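Local coordinates for protein uncharacterized esterase YxiM (Bacillus subtilis, PDB 2O14) that probably hydrolyses ester bonds, as a member of the GDSL lipolytic family, and carries a galactose-binding-like beta domain, at residues N86-N97 with T146-D157. Numbering follows the deposited sequence.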
# COMPACT_ATOMS: atom_id res chain seq x y z
N ASN A 86 -23.76 4.75 -8.66
CA ASN A 86 -23.19 3.78 -7.73
C ASN A 86 -22.64 2.55 -8.45
O ASN A 86 -23.12 2.17 -9.51
CB ASN A 86 -24.25 3.36 -6.69
CG ASN A 86 -24.51 4.45 -5.67
OD1 ASN A 86 -25.56 4.47 -5.02
ND2 ASN A 86 -23.56 5.36 -5.50
N GLY A 87 -21.63 1.93 -7.85
CA GLY A 87 -21.01 0.75 -8.42
C GLY A 87 -19.55 0.66 -8.00
O GLY A 87 -19.11 1.40 -7.13
N LEU A 88 -18.80 -0.25 -8.61
CA LEU A 88 -17.38 -0.41 -8.31
C LEU A 88 -16.60 0.30 -9.41
O LEU A 88 -16.87 0.09 -10.60
CB LEU A 88 -16.99 -1.89 -8.27
CG LEU A 88 -15.54 -2.14 -7.87
CD1 LEU A 88 -15.37 -1.85 -6.38
CD2 LEU A 88 -15.15 -3.59 -8.18
N TYR A 89 -15.64 1.13 -9.03
CA TYR A 89 -14.86 1.88 -10.01
C TYR A 89 -13.35 1.63 -9.94
O TYR A 89 -12.81 1.27 -8.90
CB TYR A 89 -15.09 3.38 -9.86
CG TYR A 89 -16.44 3.86 -10.35
CD1 TYR A 89 -17.58 3.71 -9.56
CD2 TYR A 89 -16.57 4.44 -11.61
CE1 TYR A 89 -18.82 4.13 -10.03
CE2 TYR A 89 -17.81 4.86 -12.08
CZ TYR A 89 -18.93 4.70 -11.28
OH TYR A 89 -20.16 5.12 -11.74
N GLU A 90 -12.70 1.82 -11.08
CA GLU A 90 -11.26 1.67 -11.16
C GLU A 90 -10.76 3.10 -11.26
O GLU A 90 -11.22 3.86 -12.11
CB GLU A 90 -10.85 0.90 -12.41
CG GLU A 90 -9.33 0.82 -12.59
CD GLU A 90 -8.92 0.16 -13.90
OE1 GLU A 90 -9.00 0.82 -14.96
OE2 GLU A 90 -8.53 -1.03 -13.86
N VAL A 91 -9.82 3.47 -10.40
CA VAL A 91 -9.27 4.81 -10.42
C VAL A 91 -7.77 4.80 -10.69
O VAL A 91 -6.99 4.24 -9.92
CB VAL A 91 -9.52 5.54 -9.09
CG1 VAL A 91 -8.95 6.96 -9.16
CG2 VAL A 91 -11.00 5.58 -8.79
N LYS A 92 -7.37 5.39 -11.81
CA LYS A 92 -5.96 5.47 -12.15
C LYS A 92 -5.53 6.87 -11.73
O LYS A 92 -6.11 7.86 -12.17
CB LYS A 92 -5.74 5.28 -13.64
CG LYS A 92 -4.29 5.43 -14.06
CD LYS A 92 -4.16 5.67 -15.55
CE LYS A 92 -2.72 5.98 -15.95
NZ LYS A 92 -2.63 6.30 -17.40
N VAL A 93 -4.52 6.95 -10.87
CA VAL A 93 -4.04 8.23 -10.37
C VAL A 93 -2.70 8.61 -10.98
O VAL A 93 -1.80 7.78 -11.09
CB VAL A 93 -3.85 8.20 -8.84
CG1 VAL A 93 -3.36 9.56 -8.34
CG2 VAL A 93 -5.14 7.80 -8.16
N THR A 94 -2.58 9.88 -11.37
CA THR A 94 -1.34 10.40 -11.94
C THR A 94 -1.04 11.69 -11.18
O THR A 94 -1.74 12.69 -11.34
CB THR A 94 -1.48 10.74 -13.43
OG1 THR A 94 -1.95 9.59 -14.15
CG2 THR A 94 -0.12 11.16 -14.00
N LEU A 95 0.01 11.67 -10.36
CA LEU A 95 0.39 12.84 -9.57
C LEU A 95 1.19 13.88 -10.34
O LEU A 95 1.58 13.66 -11.49
CB LEU A 95 1.21 12.39 -8.35
CG LEU A 95 0.63 11.32 -7.42
CD1 LEU A 95 1.57 11.11 -6.23
CD2 LEU A 95 -0.75 11.75 -6.94
N GLY A 96 1.43 15.01 -9.69
CA GLY A 96 2.23 16.07 -10.29
C GLY A 96 3.64 15.88 -9.75
O GLY A 96 4.06 14.74 -9.52
N ASN A 97 4.38 16.96 -9.53
CA ASN A 97 5.73 16.83 -8.99
C ASN A 97 5.57 16.27 -7.58
O ASN A 97 4.86 16.85 -6.75
CB ASN A 97 6.44 18.18 -8.99
CG ASN A 97 6.73 18.67 -10.39
OD1 ASN A 97 7.27 19.75 -10.58
ND2 ASN A 97 6.37 17.85 -11.38
N THR A 146 0.47 16.98 -5.04
CA THR A 146 -0.09 17.38 -6.32
C THR A 146 -0.77 16.28 -7.12
O THR A 146 -0.45 15.10 -6.99
CB THR A 146 1.03 17.94 -7.20
OG1 THR A 146 1.98 16.91 -7.45
CG2 THR A 146 1.72 19.10 -6.50
N LEU A 147 -1.70 16.70 -7.98
CA LEU A 147 -2.45 15.76 -8.82
C LEU A 147 -2.48 16.26 -10.27
O LEU A 147 -2.94 17.37 -10.53
CB LEU A 147 -3.88 15.62 -8.27
CG LEU A 147 -4.81 14.68 -9.03
CD1 LEU A 147 -4.26 13.27 -9.01
CD2 LEU A 147 -6.21 14.72 -8.43
N SER A 148 -2.00 15.45 -11.21
CA SER A 148 -1.99 15.84 -12.62
C SER A 148 -3.18 15.30 -13.40
O SER A 148 -3.68 15.96 -14.30
CB SER A 148 -0.71 15.37 -13.32
OG SER A 148 0.39 16.23 -13.05
N ALA A 149 -3.61 14.08 -13.09
CA ALA A 149 -4.73 13.52 -13.83
C ALA A 149 -5.43 12.38 -13.13
O ALA A 149 -4.89 11.78 -12.21
CB ALA A 149 -4.26 13.05 -15.20
N LEU A 150 -6.65 12.09 -13.58
CA LEU A 150 -7.43 10.99 -13.04
C LEU A 150 -8.17 10.31 -14.18
O LEU A 150 -8.66 10.98 -15.09
CB LEU A 150 -8.46 11.47 -12.03
CG LEU A 150 -8.06 11.87 -10.61
CD1 LEU A 150 -9.33 12.20 -9.82
CD2 LEU A 150 -7.30 10.73 -9.95
N LYS A 151 -8.22 8.98 -14.12
CA LYS A 151 -8.95 8.19 -15.09
C LYS A 151 -9.84 7.31 -14.23
O LYS A 151 -9.35 6.48 -13.46
CB LYS A 151 -8.03 7.32 -15.94
CG LYS A 151 -7.41 8.03 -17.13
CD LYS A 151 -6.72 7.03 -18.04
CE LYS A 151 -6.23 7.68 -19.33
NZ LYS A 151 -5.65 6.67 -20.26
N ILE A 152 -11.15 7.52 -14.34
CA ILE A 152 -12.11 6.76 -13.56
C ILE A 152 -12.98 5.90 -14.48
O ILE A 152 -13.69 6.42 -15.34
CB ILE A 152 -12.98 7.74 -12.74
CG1 ILE A 152 -12.06 8.60 -11.86
CG2 ILE A 152 -14.00 6.98 -11.90
CD1 ILE A 152 -12.74 9.81 -11.25
N LYS A 153 -12.91 4.59 -14.29
CA LYS A 153 -13.66 3.66 -15.12
C LYS A 153 -14.55 2.74 -14.28
O LYS A 153 -14.10 2.17 -13.28
CB LYS A 153 -12.70 2.82 -15.96
CG LYS A 153 -13.36 2.08 -17.10
CD LYS A 153 -12.38 1.22 -17.88
CE LYS A 153 -11.95 0.00 -17.09
NZ LYS A 153 -11.17 -0.95 -17.94
N LYS A 154 -15.80 2.60 -14.69
CA LYS A 154 -16.74 1.75 -13.96
C LYS A 154 -16.49 0.27 -14.28
O LYS A 154 -16.42 -0.11 -15.44
CB LYS A 154 -18.18 2.13 -14.31
CG LYS A 154 -19.22 1.47 -13.43
CD LYS A 154 -20.61 2.05 -13.64
CE LYS A 154 -21.59 1.42 -12.66
NZ LYS A 154 -22.98 1.97 -12.75
N LEU A 155 -16.35 -0.54 -13.24
CA LEU A 155 -16.10 -1.97 -13.40
C LEU A 155 -17.34 -2.83 -13.24
O LEU A 155 -17.47 -3.87 -13.88
CB LEU A 155 -15.04 -2.43 -12.40
CG LEU A 155 -13.65 -1.80 -12.51
CD1 LEU A 155 -12.81 -2.19 -11.30
CD2 LEU A 155 -12.98 -2.25 -13.80
N SER A 156 -18.25 -2.41 -12.37
CA SER A 156 -19.46 -3.19 -12.12
C SER A 156 -20.57 -2.32 -11.56
O SER A 156 -20.30 -1.29 -10.95
CB SER A 156 -19.15 -4.31 -11.14
OG SER A 156 -20.33 -4.89 -10.62
N ASP A 157 -21.82 -2.74 -11.76
CA ASP A 157 -22.97 -2.00 -11.24
C ASP A 157 -23.16 -2.37 -9.78
O ASP A 157 -23.94 -1.72 -9.06
CB ASP A 157 -24.25 -2.34 -12.01
CG ASP A 157 -24.23 -1.84 -13.44
OD1 ASP A 157 -23.69 -0.73 -13.68
OD2 ASP A 157 -24.77 -2.54 -14.32
O HOH W 1 -9.25 3.69 -14.91
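Tyr89 lies obliquely across Lys154, whose CG sits over one face of the ring, 4.1 Å from its centroid, in a CH-pi contact. With CG of Lys154 anti to the backbone N (chi1 -170°) and the chain extended beyond it, Lys154 CD passes Tyr89 OH at 3.6 Å, and NZ ends in a salt bridge to Asp157 and a weak bond to Asn86 O. The ring is fixed at its far end by a hydrogen bond from OH to Pro85 O, while Ile152 CG2 comes within 3.6 Å of Tyr89 CD2. Replacing this tyrosine by an alanine would probably open a gap beside Ile152 and leave the aliphatic part of Lys154 without the surface it lies on. On the same face, Val91 and Val93 meet Leu150, whose CD2 is 4.1 Å from Val93 CG2. The middle of the reverse face is looser: Lys92 NZ and Lys151 NZ end 4.2 Å apart, Glu90 and Lys153 are at least partly exposed, and a water bridges Glu90 OE1 to Lys151 O. Antiparallel backbone hydrogen bonds join the strands, among them Lys92 N to Lys151 O. Classic beta bulges interrupt the pairing at Leu155-Ser156 opposite Leu88 and at Ser148-Ala149 opposite Thr94, whose O accepts both N-H groups. Within the galactose-binding-like domain, strand 87-95 pairs on its other edge with strand 120-127, and strand 146-156 continues the sheet to strands 15-20 and 65-69.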